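Local coordinates for protein 1,4-dihydroxy-2-naphthoyl-CoA hydrolase (Escherichia coli, PDB 4K49) that hydrolyses 1,4-dihydroxy-2-naphthoyl-CoA to 1,4-dihydroxy-2-naphthoate and CoA in menaquinone biosynthesis, and also accepts many other acyl-CoA thioesters, at residues 22-27 against 58-63. Numbering follows the deposited sequence.
With HFQ (2,4-dihydroxyphenacyl coenzyme A), chain F.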
ATOM      1  N   GLY A  22       8.458   2.709  10.707  1.00  4.79           N
ATOM      2  CA  GLY A  22       8.425   2.580  12.152  1.00  7.28           C
ATOM      3  C   GLY A  22       7.016   2.491  12.701  1.00  6.66           C
ATOM      4  O   GLY A  22       6.762   1.730  13.636  1.00  5.14           O
ATOM      5  N   PHE A  23       6.083   3.257  12.138  1.00  7.32           N
ATOM      6  CA  PHE A  23       4.719   3.265  12.678  1.00  9.08           C
ATOM      7  C   PHE A  23       3.960   1.947  12.511  1.00  7.23           C
ATOM      8  O   PHE A  23       3.059   1.645  13.295  1.00  6.90           O
ATOM      9  CB  PHE A  23       3.892   4.402  12.075  1.00  5.99           C
ATOM     10  CG  PHE A  23       3.923   5.667  12.879  1.00 16.25           C
ATOM     11  CD1 PHE A  23       3.181   5.783  14.056  1.00 14.16           C
ATOM     12  CD2 PHE A  23       4.678   6.752  12.448  1.00 15.18           C
ATOM     13  CE1 PHE A  23       3.211   6.965  14.795  1.00 15.77           C
ATOM     14  CE2 PHE A  23       4.712   7.933  13.173  1.00 18.93           C
ATOM     15  CZ  PHE A  23       3.978   8.042  14.345  1.00 11.07           C
ATOM     16  N   LEU A  24       4.303   1.180  11.482  1.00  4.46           N
ATOM     17  CA  LEU A  24       3.662  -0.108  11.250  1.00  1.86           C
ATOM     18  C   LEU A  24       4.469  -1.266  11.823  1.00  3.84           C
ATOM     19  O   LEU A  24       4.123  -2.427  11.577  1.00  5.16           O
ATOM     20  CB  LEU A  24       3.409  -0.348   9.754  1.00  3.30           C
ATOM     21  CG  LEU A  24       2.565   0.692   9.021  1.00  3.39           C
ATOM     22  CD1 LEU A  24       2.274   0.234   7.608  1.00  5.58           C
ATOM     23  CD2 LEU A  24       1.272   0.937   9.771  1.00  5.04           C
ATOM     24  N   ASP A  25       5.515  -0.951  12.592  1.00  4.07           N
ATOM     25  CA  ASP A  25       6.369  -1.972  13.209  1.00  8.41           C
ATOM     26  C   ASP A  25       6.931  -2.912  12.149  1.00  4.08           C
ATOM     27  O   ASP A  25       7.001  -4.132  12.340  1.00  5.85           O
ATOM     28  CB  ASP A  25       5.605  -2.765  14.278  1.00  6.59           C
ATOM     29  CG  ASP A  25       6.513  -3.656  15.110  1.00 14.13           C
ATOM     30  OD1 ASP A  25       7.666  -3.259  15.371  1.00 12.31           O
ATOM     31  OD2 ASP A  25       6.074  -4.762  15.493  1.00 13.46           O
ATOM     32  N   ILE A  26       7.314  -2.343  11.016  1.00  2.49           N
ATOM     33  CA  ILE A  26       8.018  -3.119  10.007  1.00  4.58           C
ATOM     34  C   ILE A  26       9.463  -3.300  10.456  1.00  6.37           C
ATOM     35  O   ILE A  26      10.164  -2.328  10.745  1.00  4.84           O
ATOM     36  CB  ILE A  26       7.906  -2.472   8.610  1.00  5.97           C
ATOM     37  CG1 ILE A  26       6.433  -2.511   8.161  1.00  3.26           C
ATOM     38  CG2 ILE A  26       8.784  -3.217   7.619  1.00  3.82           C
ATOM     39  CD1 ILE A  26       6.142  -1.803   6.837  1.00  6.59           C
ATOM     40  N   ARG A  27       9.892  -4.555  10.551  1.00  5.75           N
ATOM     41  CA  ARG A  27      11.211  -4.875  11.092  1.00  6.86           C
ATOM     42  C   ARG A  27      12.020  -5.671  10.091  1.00  6.56           C
ATOM     43  O   ARG A  27      11.642  -6.784   9.713  1.00  7.16           O
ATOM     44  CB  ARG A  27      11.088  -5.710  12.376  1.00  8.81           C
ATOM     45  CG  ARG A  27      10.356  -5.025  13.515  1.00 18.23           C
ATOM     46  CD  ARG A  27      11.006  -3.700  13.882  1.00 24.30           C
ATOM     47  NE  ARG A  27      12.338  -3.868  14.463  1.00 26.79           N
ATOM     48  CZ  ARG A  27      13.181  -2.864  14.686  1.00 22.91           C
ATOM     49  NH1 ARG A  27      12.827  -1.626  14.370  1.00 21.93           N
ATOM     50  NH2 ARG A  27      14.378  -3.097  15.219  1.00 21.33           N
ATOM     51  N   SER A  58      -0.037  -4.761   3.063  1.00  3.27           N
ATOM     52  CA  SER A  58       0.861  -5.670   2.348  1.00  5.00           C
ATOM     53  C   SER A  58       1.716  -4.916   1.335  1.00  1.52           C
ATOM     54  O   SER A  58       2.930  -5.147   1.210  1.00  2.63           O
ATOM     55  CB  SER A  58       0.074  -6.793   1.664  1.00  3.00           C
ATOM     56  OG  SER A  58      -0.451  -7.685   2.633  1.00  9.04           O
ATOM     57  N   VAL A  59       1.102  -3.986   0.623  1.00  3.55           N
ATOM     58  CA  VAL A  59       1.851  -3.218  -0.355  1.00  2.34           C
ATOM     59  C   VAL A  59       2.822  -2.246   0.326  1.00  1.58           C
ATOM     60  O   VAL A  59       3.894  -1.959  -0.208  1.00  4.99           O
ATOM     61  CB  VAL A  59       0.909  -2.508  -1.342  1.00  2.21           C
ATOM     62  CG1 VAL A  59       1.709  -1.691  -2.374  1.00  0.74           C
ATOM     63  CG2 VAL A  59       0.038  -3.537  -2.043  1.00  3.69           C
ATOM     64  N   VAL A  60       2.478  -1.758   1.513  1.00  1.48           N
ATOM     65  CA  VAL A  60       3.421  -0.900   2.230  1.00  1.75           C
ATOM     66  C   VAL A  60       4.686  -1.700   2.553  1.00  3.88           C
ATOM     67  O   VAL A  60       5.824  -1.234   2.349  1.00  1.80           O
ATOM     68  CB  VAL A  60       2.824  -0.322   3.523  1.00  2.45           C
ATOM     69  CG1 VAL A  60       3.909   0.377   4.324  1.00  1.04           C
ATOM     70  CG2 VAL A  60       1.709   0.681   3.199  1.00  1.92           C
ATOM     71  N   LEU A  61       4.485  -2.918   3.022  1.00  1.33           N
ATOM     72  CA  LEU A  61       5.619  -3.804   3.294  1.00  1.86           C
ATOM     73  C   LEU A  61       6.439  -4.057   2.030  1.00  3.47           C
ATOM     74  O   LEU A  61       7.658  -3.943   2.050  1.00  1.04           O
ATOM     75  CB  LEU A  61       5.128  -5.124   3.883  1.00  1.07           C
ATOM     76  CG  LEU A  61       6.213  -6.148   4.230  1.00  4.70           C
ATOM     77  CD1 LEU A  61       7.236  -5.616   5.248  1.00  1.93           C
ATOM     78  CD2 LEU A  61       5.549  -7.404   4.730  1.00  1.38           C
ATOM     79  N   ALA A  62       5.770  -4.397   0.928  1.00  1.02           N
ATOM     80  CA  ALA A  62       6.483  -4.659  -0.321  1.00  1.87           C
ATOM     81  C   ALA A  62       7.258  -3.434  -0.802  1.00  4.15           C
ATOM     82  O   ALA A  62       8.433  -3.533  -1.175  1.00  3.37           O
ATOM     83  CB  ALA A  62       5.519  -5.145  -1.393  1.00  1.20           C
ATOM     84  N   GLU A  63       6.618  -2.272  -0.810  1.00  3.32           N
ATOM     85  CA  GLU A  63       7.323  -1.098  -1.300  1.00  4.05           C
ATOM     86  C   GLU A  63       8.434  -0.663  -0.333  1.00  4.89           C
ATOM     87  O   GLU A  63       9.463  -0.164  -0.770  1.00  3.55           O
ATOM     88  CB  GLU A  63       6.373   0.058  -1.628  1.00  3.66           C
ATOM     89  CG  GLU A  63       7.114   1.218  -2.313  1.00  6.08           C
ATOM     90  CD  GLU A  63       6.246   2.048  -3.227  1.00  5.37           C
ATOM     91  OE1 GLU A  63       5.116   1.634  -3.565  1.00  6.16           O
ATOM     92  OE2 GLU A  63       6.699   3.139  -3.618  1.00  8.69           O
TER
HETATM   93  CB  HFQ F 201       9.251   4.831  -2.456  1.00  7.18           C
HETATM   94  N1A HFQ F 201      14.137  15.036  -8.443  1.00 28.17           N
HETATM   95  O1A HFQ F 201       8.217  15.111 -16.021  1.00 15.47           O
HETATM   96  P1A HFQ F 201       7.476  14.477 -14.831  1.00 19.09           P
HETATM   97  C1B HFQ F 201       8.919   4.563  -0.957  1.00  6.64           C
HETATM   98  O1B HFQ F 201       7.714   4.698  -0.566  1.00  3.16           O
HETATM   99  C1D HFQ F 201      10.032  16.356 -10.824  1.00 18.09           C
HETATM  100  S1P HFQ F 201       9.398   6.580  -2.788  1.00  6.04           S
HETATM  101  C2A HFQ F 201      13.033  15.640  -7.975  1.00 25.58           C
HETATM  102  O2A HFQ F 201       5.992  14.881 -14.848  1.00 25.58           O
HETATM  103  P2A HFQ F 201       8.972  12.163 -14.858  1.00 18.96           P
HETATM  104  C2B HFQ F 201       9.966   4.185   0.021  1.00  6.82           C
HETATM  105  O2B HFQ F 201      12.762   3.015   2.857  1.00 13.54           O
HETATM  106  C2D HFQ F 201       9.776  17.020 -12.039  1.00 25.35           C
HETATM  107  O2D HFQ F 201      10.473  18.268 -12.154  1.00 18.81           O
HETATM  108  C2P HFQ F 201       7.774   7.289  -2.675  1.00  3.70           C
HETATM  109  N3A HFQ F 201      12.002  15.920  -8.793  1.00 25.86           N
HETATM  110  O3A HFQ F 201       7.575  12.924 -14.886  1.00 16.53           O
HETATM  111  C3B HFQ F 201       9.558   3.459   1.147  1.00  6.54           C
HETATM  112  O3B HFQ F 201      11.767   5.239  -1.242  1.00  9.91           O
HETATM  113  C3D HFQ F 201       8.371  17.284 -11.953  1.00 14.06           C
HETATM  114  O3D HFQ F 201       8.215  18.342 -10.970  1.00 21.52           O
HETATM  115  P3D HFQ F 201       7.586  19.810 -11.367  1.00 24.22           P
HETATM  116  C3P HFQ F 201       6.839   7.028  -3.814  1.00  4.07           C
HETATM  117  C4A HFQ F 201      12.068  15.596 -10.106  1.00 20.45           C
HETATM  118  O4A HFQ F 201       8.840  10.896 -15.567  1.00 20.74           O
HETATM  119  C4B HFQ F 201      10.488   3.080   2.081  1.00  6.74           C
HETATM  120  C4D HFQ F 201       7.829  16.089 -11.366  1.00 20.81           C
HETATM  121  O4D HFQ F 201       8.948  15.446 -10.693  1.00 15.89           O
HETATM  122  N4P HFQ F 201       7.312   7.335  -5.070  1.00  4.03           N
HETATM  123  C5A HFQ F 201      13.191  14.974 -10.628  1.00 20.07           C
HETATM  124  O5A HFQ F 201      10.083  12.972 -15.537  1.00 22.00           O
HETATM  125  C5B HFQ F 201      11.834   3.414   1.906  1.00  5.19           C
HETATM  126  C5D HFQ F 201       7.306  15.215 -12.425  1.00 12.73           C
HETATM  127  O5D HFQ F 201       8.133  14.958 -13.493  1.00 19.85           O
HETATM  128  C5P HFQ F 201       7.502   8.678  -5.478  1.00  9.35           C
HETATM  129  O5P HFQ F 201       7.221   9.650  -4.687  1.00  4.36           O
HETATM  130  C6A HFQ F 201      14.261  14.691  -9.743  1.00 21.28           C
HETATM  131  N6A HFQ F 201      15.456  14.038 -10.221  1.00 20.29           N
HETATM  132  O6A HFQ F 201       9.323  11.960 -13.353  1.00 11.54           O
HETATM  133  C6B HFQ F 201      12.248   4.141   0.783  1.00  9.88           C
HETATM  134  C6P HFQ F 201       8.020   9.003  -6.858  1.00  3.36           C
HETATM  135  N7A HFQ F 201      12.952  14.773 -11.965  1.00 14.53           N
HETATM  136  O7A HFQ F 201       8.802  20.765 -11.824  1.00 32.67           O
HETATM  137  C7B HFQ F 201      11.322   4.526  -0.148  1.00  8.93           C
HETATM  138  C7P HFQ F 201       7.052   9.944  -7.590  1.00  7.13           C
HETATM  139  C8A HFQ F 201      11.738  15.260 -12.278  1.00 20.00           C
HETATM  140  O8A HFQ F 201       6.636  19.677 -12.457  1.00 21.04           O
HETATM  141  N8P HFQ F 201       7.277  10.094  -9.016  1.00  3.04           N
HETATM  142  N9A HFQ F 201      11.209  15.764 -11.146  1.00 23.63           N
HETATM  143  O9A HFQ F 201       6.901  20.401 -10.127  1.00 17.63           O
HETATM  144  C9P HFQ F 201       8.266  11.077  -9.470  1.00  8.86           C
HETATM  145  O9P HFQ F 201       8.854  11.716  -8.672  1.00  8.78           O
HETATM  146  CAP HFQ F 201       8.471  11.207 -10.970  1.00  9.33           C
HETATM  147  OAP HFQ F 201       7.628  10.318 -11.643  1.00  8.52           O
HETATM  148  CBP HFQ F 201       9.918  10.896 -11.364  1.00 10.72           C
HETATM  149  CCP HFQ F 201       9.927  10.844 -12.829  1.00  9.71           C
HETATM  150  CDP HFQ F 201      10.831  12.036 -10.871  1.00 10.93           C
HETATM  151  CEP HFQ F 201      10.325   9.600 -10.788  1.00  9.11           C
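Leu-24 and Ile-26 pack on Val-60 and Leu-61, four buried side chains that join the turn after helix 20-23 to helix 55-72, the central helix of the hot-dog fold. The closest approaches are all between methyl groups. Val-60 CG1 is the methyl that both residues touch: Leu-24 CD1 lies 3.7 Å from it, with the two side chains crossing at about a right angle, and Ile-26 CD1 lies 4.0 Å from it. Val-60 CG1 lies anti to the backbone N (chi1 171°), which turns this methyl to both partners. At the next helix residue, Ile-26 CG2 meets Leu-61 CD1 at 3.7 Å. Ile-26 therefore spans both helix residues, one branch on each. No hydrogen bond crosses the interface.

The other side of the turn is open to solvent in part. Phe-23 and Asp-25 are partly exposed, and Arg-27 is exposed and points away from helix 55-72. Asp-25 takes positive phi as the C' residue of a Schellman motif, its backbone N hydrogen-bonded to Gly-22 O at 3.1 Å, and its carboxylate forms a salt bridge with Arg-97. The motif ends the short helix, and Leu-24 and Ile-26 on either side of Asp-25 point toward helix 55-72.

Glu-63 sits one turn on from Val-60 and faces the ligand. Its OE2 comes within 3.3 Å of HFQ CB, while OE1 is hydrogen-bonded to His-89 NE2 of the second subunit. It is the inferred nucleophile or proton acceptor. With an alanine at Glu-63, His-89 of the second subunit would probably lose its carboxylate mate, and a gap would be likely to open beside CB of the ligand. The helix thus has two chemistries: an aliphatic side that meets the turn through apolar contacts, and a carboxylate directed at the acyl-CoA analogue in a site built from two subunits.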